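Local coordinates for 4-amino-4-deoxy-L-arabinose transferase or related glycosyltransferases of PMT family (Cupriavidus metallidurans, PDB 5EZM), which probably transfers 4-amino-4-deoxy-L-arabinose to lipid A, as a zinc-binding membrane glycosyltransferase of the GT-C fold, at residues A538-P544 / R564-N570; L483-Q487 / V525-L531. All blocks are in the same frame, centred on the assembly; numbering follows the deposited sequence.

Contact 1: residues A538-P544 / R564-N570; sequences AMAVMSP and RRVVVAN
M542 reaches diagonally across to V568 of the neighbouring strand, and the two side chains cross at about a right angle, the methyl CE of M542 3.8 Å from CG2 of V568. A bend at chi3 (64°) curls the thioether chain back to bring CE there. A540 CB meets the same V568 methyl on this face, and Y547 of helix 544-550 lies against M542, V566 and V568. On the face of V541 and V567 the two valines stand side by side, pointing the same way, with their CG2 methyls 3.9 Å apart; R565 CB flanks V541 CG1, while the R565 guanidinium turns to D490 and D562. P544 CG rests near V566 CG2. At the other end, N570 OD1 accepts a hydrogen bond from A538 N at 2.8 Å, the donor lying 36° above the amide carbonyl plane, and N570 N donates to A538 O. Replacing this asparagine by alanine would probably leave A538 N without its acceptor, and the W532 and Q536 carbonyls without the ND2 donor. Paired backbone bonds, A540 with V568 and M542 with V566, thus set the register, apolar side chains pack both faces, and polar groups sit at the two ends, R565 matched by acids and N570 closing the A538 end.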
ATOM      1  N   ALA A 538      17.951 -18.380  25.563  1.00 77.17           N
ATOM      2  CA  ALA A 538      17.168 -17.622  24.600  1.00 74.21           C
ATOM      3  C   ALA A 538      18.097 -17.027  23.552  1.00 72.66           C
ATOM      4  O   ALA A 538      19.324 -17.129  23.642  1.00 76.24           O
ATOM      5  CB  ALA A 538      16.349 -16.527  25.288  1.00 71.79           C
ATOM      6  N   MET A 539      17.489 -16.412  22.544  1.00 66.34           N
ATOM      7  CA  MET A 539      18.198 -15.681  21.509  1.00 62.25           C
ATOM      8  C   MET A 539      17.806 -14.213  21.581  1.00 60.61           C
ATOM      9  O   MET A 539      16.869 -13.831  22.286  1.00 59.57           O
ATOM     10  CB  MET A 539      17.894 -16.243  20.114  1.00 59.82           C
ATOM     11  CG  MET A 539      18.439 -17.631  19.869  1.00 60.92           C
ATOM     12  SD  MET A 539      18.208 -18.154  18.162  1.00 60.12           S
ATOM     13  CE  MET A 539      18.879 -19.814  18.231  1.00 62.83           C
ATOM     14  N   ALA A 540      18.534 -13.389  20.833  1.00 60.83           N
ATOM     15  CA  ALA A 540      18.262 -11.960  20.794  1.00 57.22           C
ATOM     16  C   ALA A 540      18.667 -11.407  19.438  1.00 55.67           C
ATOM     17  O   ALA A 540      19.648 -11.863  18.839  1.00 58.19           O
ATOM     18  CB  ALA A 540      19.001 -11.217  21.910  1.00 58.30           C
ATOM     19  N   VAL A 541      17.899 -10.431  18.960  1.00 53.77           N
ATOM     20  CA  VAL A 541      18.184  -9.707  17.726  1.00 54.76           C
ATOM     21  C   VAL A 541      18.525  -8.274  18.101  1.00 58.74           C
ATOM     22  O   VAL A 541      17.810  -7.649  18.896  1.00 61.04           O
ATOM     23  CB  VAL A 541      16.993  -9.748  16.754  1.00 54.03           C
ATOM     24  CG1 VAL A 541      17.327  -9.003  15.471  1.00 54.08           C
ATOM     25  CG2 VAL A 541      16.602 -11.179  16.447  1.00 55.91           C
ATOM     26  N   MET A 542      19.612  -7.752  17.540  1.00 60.87           N
ATOM     27  CA  MET A 542      20.016  -6.385  17.838  1.00 63.26           C
ATOM     28  C   MET A 542      20.735  -5.810  16.629  1.00 64.51           C
ATOM     29  O   MET A 542      21.034  -6.517  15.668  1.00 63.46           O
ATOM     30  CB  MET A 542      20.906  -6.329  19.082  1.00 65.10           C
ATOM     31  CG  MET A 542      22.226  -7.062  18.923  1.00 66.05           C
ATOM     32  SD  MET A 542      22.985  -7.458  20.509  1.00 67.38           S
ATOM     33  CE  MET A 542      21.771  -8.587  21.186  1.00 65.47           C
ATOM     34  N   SER A 543      20.994  -4.511  16.673  1.00 66.09           N
ATOM     35  CA  SER A 543      21.819  -3.899  15.649  1.00 66.57           C
ATOM     36  C   SER A 543      23.290  -4.172  15.952  1.00 70.01           C
ATOM     37  O   SER A 543      23.641  -4.536  17.078  1.00 72.84           O
ATOM     38  CB  SER A 543      21.549  -2.399  15.579  1.00 69.44           C
ATOM     39  OG  SER A 543      21.855  -1.761  16.804  1.00 73.71           O
ATOM     40  N   PRO A 544      24.170  -4.042  14.955  1.00 71.10           N
ATOM     41  CA  PRO A 544      25.602  -4.234  15.241  1.00 73.43           C
ATOM     42  C   PRO A 544      26.131  -3.281  16.300  1.00 76.32           C
ATOM     43  O   PRO A 544      26.888  -3.704  17.184  1.00 76.12           O
ATOM     44  CB  PRO A 544      26.262  -4.001  13.875  1.00 75.50           C
ATOM     45  CG  PRO A 544      25.202  -4.338  12.891  1.00 74.03           C
ATOM     46  CD  PRO A 544      23.913  -3.891  13.513  1.00 71.61           C
ATOM     47  N   ARG A 564      22.098  -5.751   8.628  1.00 77.35           N
ATOM     48  CA  ARG A 564      21.257  -4.920   9.471  1.00 79.98           C
ATOM     49  C   ARG A 564      21.018  -5.482  10.864  1.00 77.54           C
ATOM     50  O   ARG A 564      20.457  -4.771  11.706  1.00 79.23           O
ATOM     51  CB  ARG A 564      19.896  -4.680   8.795  1.00 84.07           C
ATOM     52  CG  ARG A 564      19.981  -3.923   7.475  1.00 93.28           C
ATOM     53  CD  ARG A 564      18.601  -3.612   6.903  1.00 99.98           C
ATOM     54  NE  ARG A 564      17.799  -2.791   7.808  1.00105.83           N
ATOM     55  CZ  ARG A 564      16.828  -3.261   8.587  1.00107.81           C
ATOM     56  NH1 ARG A 564      16.528  -4.552   8.569  1.00107.17           N
ATOM     57  NH2 ARG A 564      16.155  -2.441   9.383  1.00109.35           N
ATOM     58  N   ARG A 565      21.423  -6.720  11.141  1.00 72.24           N
ATOM     59  CA  ARG A 565      21.080  -7.335  12.413  1.00 67.97           C
ATOM     60  C   ARG A 565      22.136  -8.359  12.804  1.00 69.88           C
ATOM     61  O   ARG A 565      22.760  -8.999  11.950  1.00 73.15           O
ATOM     62  CB  ARG A 565      19.689  -7.991  12.355  1.00 64.39           C
ATOM     63  CG  ARG A 565      19.473  -8.863  11.129  1.00 61.99           C
ATOM     64  CD  ARG A 565      18.112  -9.551  11.091  1.00 56.36           C
ATOM     65  NE  ARG A 565      17.004  -8.653  10.779  1.00 53.01           N
ATOM     66  CZ  ARG A 565      16.724  -8.177   9.566  1.00 53.33           C
ATOM     67  NH1 ARG A 565      17.487  -8.484   8.523  1.00 51.44           N
ATOM     68  NH2 ARG A 565      15.680  -7.375   9.397  1.00 55.04           N
ATOM     69  N   VAL A 566      22.336  -8.480  14.113  1.00 65.93           N
ATOM     70  CA  VAL A 566      23.127  -9.533  14.735  1.00 63.56           C
ATOM     71  C   VAL A 566      22.181 -10.345  15.608  1.00 62.44           C
ATOM     72  O   VAL A 566      21.396  -9.773  16.379  1.00 65.27           O
ATOM     73  CB  VAL A 566      24.285  -8.959  15.573  1.00 62.16           C
ATOM     74  CG1 VAL A 566      25.156 -10.081  16.124  1.00 63.02           C
ATOM     75  CG2 VAL A 566      25.108  -7.979  14.756  1.00 62.11           C
ATOM     76  N   VAL A 567      22.245 -11.668  15.477  1.00 58.07           N
ATOM     77  CA  VAL A 567      21.373 -12.586  16.201  1.00 57.55           C
ATOM     78  C   VAL A 567      22.250 -13.501  17.040  1.00 61.33           C
ATOM     79  O   VAL A 567      23.071 -14.256  16.495  1.00 64.73           O
ATOM     80  CB  VAL A 567      20.480 -13.401  15.254  1.00 56.12           C
ATOM     81  CG1 VAL A 567      19.557 -14.308  16.055  1.00 54.15           C
ATOM     82  CG2 VAL A 567      19.682 -12.472  14.349  1.00 56.02           C
ATOM     83  N   VAL A 568      22.059 -13.450  18.359  1.00 59.54           N
ATOM     84  CA  VAL A 568      22.943 -14.102  19.315  1.00 58.13           C
ATOM     85  C   VAL A 568      22.130 -15.020  20.222  1.00 57.63           C
ATOM     86  O   VAL A 568      20.899 -14.987  20.244  1.00 55.28           O
ATOM     87  CB  VAL A 568      23.728 -13.079  20.158  1.00 56.48           C
ATOM     88  CG1 VAL A 568      24.531 -12.153  19.257  1.00 58.30           C
ATOM     89  CG2 VAL A 568      22.774 -12.278  21.026  1.00 52.90           C
ATOM     90  N   ALA A 569      22.852 -15.845  20.981  1.00 60.41           N
ATOM     91  CA  ALA A 569      22.275 -16.699  22.010  1.00 61.64           C
ATOM     92  C   ALA A 569      23.108 -16.583  23.282  1.00 62.17           C
ATOM     93  O   ALA A 569      24.267 -16.159  23.250  1.00 59.87           O
ATOM     94  CB  ALA A 569      22.201 -18.163  21.559  1.00 62.51           C
ATOM     95  N   ASN A 570      22.501 -16.945  24.412  1.00 65.58           N
ATOM     96  CA  ASN A 570      23.174 -16.861  25.704  1.00 70.96           C
ATOM     97  C   ASN A 570      23.779 -18.183  26.150  1.00 73.03           C
ATOM     98  O   ASN A 570      24.351 -18.249  27.241  1.00 74.56           O
ATOM     99  CB  ASN A 570      22.216 -16.340  26.785  1.00 71.79           C
ATOM    100  CG  ASN A 570      21.003 -17.224  26.977  1.00 71.01           C
ATOM    101  OD1 ASN A 570      20.723 -18.108  26.166  1.00 71.51           O
ATOM    102  ND2 ASN A 570      20.262 -16.973  28.052  1.00 69.55           N
TER

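Contact 2: residues L483-Q487 / V525-L531; sequences LYGVQ and VDSFTKL
Strand 483-486 and helix 525-531 run roughly antiparallel, their axes at 149° and 10.4 Å apart at closest approach. The nearest CA pair is V486 and V525, at 7.0 Å; no hydrogen bond links the two segments, and side chains make the contact. F528 takes the middle: with CG anti to the backbone N (chi1 164°), its ring meets both Y484 and V486, one at its edge and the other over a face. Its CE1 edge points at the face of Y484 in a T-shaped stack, centroids 5.1 Å apart and planes at 70°, with F528 CE1 3.5 Å from Y484 CD2. V486 CG2 sits over a face of the same phenylalanine ring as a CH-pi contact, 4.1 Å from its centroid. Beyond the stack, L531 CD1 comes within 3.8 Å of Y484 OH. At the other end V525 CG2 packs against the extended side chain of Q487, 3.9 Å from CD, and V486 CG1 faces V525 CG1 more loosely. L550 of helix 544-550 also touches V486, V525 and F528, and V504 of strand 502-504 touches Y484 and F528. This is a helix packed on the face of a mixed beta-sheet, as in alpha/beta folds, within the C-terminal domain of the transferase.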
ATOM      1  N   LEU A 483      12.826 -14.709  21.848  1.00 60.18           N
ATOM      2  CA  LEU A 483      13.669 -14.037  20.865  1.00 59.40           C
ATOM      3  C   LEU A 483      13.605 -12.549  21.201  1.00 58.68           C
ATOM      4  O   LEU A 483      12.727 -11.824  20.721  1.00 59.34           O
ATOM      5  CB  LEU A 483      13.217 -14.332  19.440  1.00 59.59           C
ATOM      6  CG  LEU A 483      14.005 -13.610  18.343  1.00 61.13           C
ATOM      7  CD1 LEU A 483      15.472 -14.024  18.354  1.00 59.89           C
ATOM      8  CD2 LEU A 483      13.376 -13.847  16.975  1.00 61.28           C
ATOM      9  N   TYR A 484      14.530 -12.102  22.046  1.00 57.18           N
ATOM     10  CA  TYR A 484      14.511 -10.726  22.519  1.00 57.60           C
ATOM     11  C   TYR A 484      14.857  -9.758  21.396  1.00 56.75           C
ATOM     12  O   TYR A 484      15.781  -9.991  20.614  1.00 57.33           O
ATOM     13  CB  TYR A 484      15.495 -10.542  23.670  1.00 58.61           C
ATOM     14  CG  TYR A 484      15.193 -11.377  24.890  1.00 58.82           C
ATOM     15  CD1 TYR A 484      14.162 -11.034  25.751  1.00 59.49           C
ATOM     16  CD2 TYR A 484      15.951 -12.499  25.190  1.00 59.21           C
ATOM     17  CE1 TYR A 484      13.886 -11.789  26.869  1.00 62.37           C
ATOM     18  CE2 TYR A 484      15.684 -13.259  26.307  1.00 61.92           C
ATOM     19  CZ  TYR A 484      14.651 -12.901  27.144  1.00 64.65           C
ATOM     20  OH  TYR A 484      14.383 -13.660  28.261  1.00 69.42           O
ATOM     21  N   GLY A 485      14.104  -8.667  21.320  1.00 57.11           N
ATOM     22  CA  GLY A 485      14.452  -7.571  20.442  1.00 57.62           C
ATOM     23  C   GLY A 485      15.102  -6.461  21.237  1.00 60.12           C
ATOM     24  O   GLY A 485      14.411  -5.641  21.850  1.00 62.55           O
ATOM     25  N   VAL A 486      16.431  -6.433  21.250  1.00 61.81           N
ATOM     26  CA  VAL A 486      17.172  -5.508  22.098  1.00 67.04           C
ATOM     27  C   VAL A 486      17.184  -4.128  21.460  1.00 68.93           C
ATOM     28  O   VAL A 486      18.065  -3.814  20.651  1.00 68.51           O
ATOM     29  CB  VAL A 486      18.602  -6.019  22.348  1.00 70.43           C
ATOM     30  CG1 VAL A 486      19.279  -5.188  23.428  1.00 72.53           C
ATOM     31  CG2 VAL A 486      18.572  -7.492  22.731  1.00 70.94           C
ATOM     32  N   GLN A 487      16.203  -3.299  21.825  1.00 72.13           N
ATOM     33  CA  GLN A 487      16.045  -1.958  21.262  1.00 76.10           C
ATOM     34  C   GLN A 487      16.039  -1.992  19.736  1.00 72.80           C
ATOM     35  O   GLN A 487      16.652  -1.157  19.067  1.00 74.68           O
ATOM     36  CB  GLN A 487      17.124  -1.012  21.789  1.00 82.95           C
ATOM     37  CG  GLN A 487      16.961  -0.675  23.261  1.00 89.17           C
ATOM     38  CD  GLN A 487      17.957   0.361  23.738  1.00 95.73           C
ATOM     39  OE1 GLN A 487      19.058   0.482  23.195  1.00 96.63           O
ATOM     40  NE2 GLN A 487      17.573   1.121  24.758  1.00100.10           N
ATOM     41  N   VAL A 525      17.277  -2.571  29.055  1.00101.91           N
ATOM     42  CA  VAL A 525      18.360  -3.500  28.745  1.00102.63           C
ATOM     43  C   VAL A 525      19.034  -3.992  30.019  1.00102.52           C
ATOM     44  O   VAL A 525      19.528  -5.125  30.073  1.00102.18           O
ATOM     45  CB  VAL A 525      19.370  -2.832  27.787  1.00104.68           C
ATOM     46  CG1 VAL A 525      20.438  -3.824  27.347  1.00104.44           C
ATOM     47  CG2 VAL A 525      18.650  -2.247  26.579  1.00103.33           C
ATOM     48  N   ASP A 526      19.048  -3.168  31.068  1.00100.39           N
ATOM     49  CA  ASP A 526      19.723  -3.561  32.301  1.00100.28           C
ATOM     50  C   ASP A 526      19.056  -4.775  32.940  1.00 95.06           C
ATOM     51  O   ASP A 526      19.737  -5.641  33.501  1.00 96.96           O
ATOM     52  CB  ASP A 526      19.765  -2.378  33.268  1.00108.04           C
ATOM     53  CG  ASP A 526      20.748  -1.304  32.828  1.00112.12           C
ATOM     54  OD1 ASP A 526      21.903  -1.651  32.500  1.00112.23           O
ATOM     55  OD2 ASP A 526      20.366  -0.115  32.799  1.00115.03           O
ATOM     56  N   SER A 527      17.726  -4.863  32.861  1.00 89.39           N
ATOM     57  CA  SER A 527      17.052  -6.086  33.284  1.00 84.26           C
ATOM     58  C   SER A 527      17.297  -7.218  32.296  1.00 77.03           C
ATOM     59  O   SER A 527      17.356  -8.393  32.689  1.00 78.01           O
ATOM     60  CB  SER A 527      15.553  -5.837  33.438  1.00 84.06           C
ATOM     61  OG  SER A 527      15.307  -4.738  34.296  1.00 88.92           O
ATOM     62  N   PHE A 528      17.447  -6.881  31.015  1.00 70.10           N
ATOM     63  CA  PHE A 528      17.722  -7.899  30.012  1.00 65.36           C
ATOM     64  C   PHE A 528      19.062  -8.576  30.256  1.00 67.37           C
ATOM     65  O   PHE A 528      19.248  -9.730  29.858  1.00 67.63           O
ATOM     66  CB  PHE A 528      17.684  -7.285  28.614  1.00 59.93           C
ATOM     67  CG  PHE A 528      18.314  -8.147  27.561  1.00 55.55           C
ATOM     68  CD1 PHE A 528      17.662  -9.272  27.085  1.00 52.51           C
ATOM     69  CD2 PHE A 528      19.565  -7.835  27.051  1.00 55.36           C
ATOM     70  CE1 PHE A 528      18.244 -10.073  26.118  1.00 51.06           C
ATOM     71  CE2 PHE A 528      20.153  -8.630  26.081  1.00 53.78           C
ATOM     72  CZ  PHE A 528      19.492  -9.748  25.613  1.00 50.73           C
ATOM     73  N   THR A 529      20.011  -7.882  30.894  1.00 68.46           N
ATOM     74  CA  THR A 529      21.288  -8.521  31.194  1.00 70.55           C
ATOM     75  C   THR A 529      21.111  -9.629  32.225  1.00 75.07           C
ATOM     76  O   THR A 529      21.659 -10.727  32.065  1.00 74.96           O
ATOM     77  CB  THR A 529      22.309  -7.492  31.684  1.00 73.39           C
ATOM     78  OG1 THR A 529      21.913  -6.983  32.965  1.00 78.72           O
ATOM     79  CG2 THR A 529      22.424  -6.341  30.697  1.00 70.65           C
ATOM     80  N   LYS A 530      20.345  -9.362  33.286  1.00 78.26           N
ATOM     81  CA  LYS A 530      20.089 -10.384  34.294  1.00 81.06           C
ATOM     82  C   LYS A 530      19.267 -11.531  33.721  1.00 77.00           C
ATOM     83  O   LYS A 530      19.535 -12.703  34.016  1.00 79.08           O
ATOM     84  CB  LYS A 530      19.384  -9.767  35.500  1.00 87.93           C
ATOM     85  CG  LYS A 530      20.182  -8.664  36.169  1.00 94.33           C
ATOM     86  CD  LYS A 530      21.469  -9.199  36.765  1.00100.01           C
ATOM     87  CE  LYS A 530      22.374  -8.066  37.210  1.00106.04           C
ATOM     88  NZ  LYS A 530      22.761  -7.194  36.065  1.00104.66           N
ATOM     89  N   LEU A 531      18.259 -11.217  32.900  1.00 73.64           N
ATOM     90  CA  LEU A 531      17.530 -12.279  32.213  1.00 72.39           C
ATOM     91  C   LEU A 531      18.450 -13.084  31.307  1.00 72.80           C
ATOM     92  O   LEU A 531      18.249 -14.289  31.124  1.00 72.30           O
ATOM     93  CB  LEU A 531      16.381 -11.693  31.393  1.00 70.22           C
ATOM     94  CG  LEU A 531      14.988 -11.695  32.018  1.00 72.17           C
ATOM     95  CD1 LEU A 531      13.990 -11.082  31.050  1.00 71.44           C
ATOM     96  CD2 LEU A 531      14.572 -13.106  32.388  1.00 72.12           C
TER

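Overall arrangement
Contacts 1 and 2 lie with their centres 11 Å apart in the C-terminal aminoarabinose transferase domain. They share one mixed five-stranded sheet, ordered 502-504, 483-486, 539-542, 566-569, 557-561. Contact 1 joins two antiparallel neighbours in it, whereas contact 2 lays helix 525-534 on strand 483-486. The strands 483-486 and 539-542 are parallel neighbours, tied by probable hydrogen bonds from V541 N to Y484 O and from Y484 N to M539 O. Both segments of contact 2 precede those of contact 1 in the sequence, and helix 525-534 leads into strand 539-542. Together they join the three central strands of the sheet to a helix packed on one of its faces, away from the zinc site.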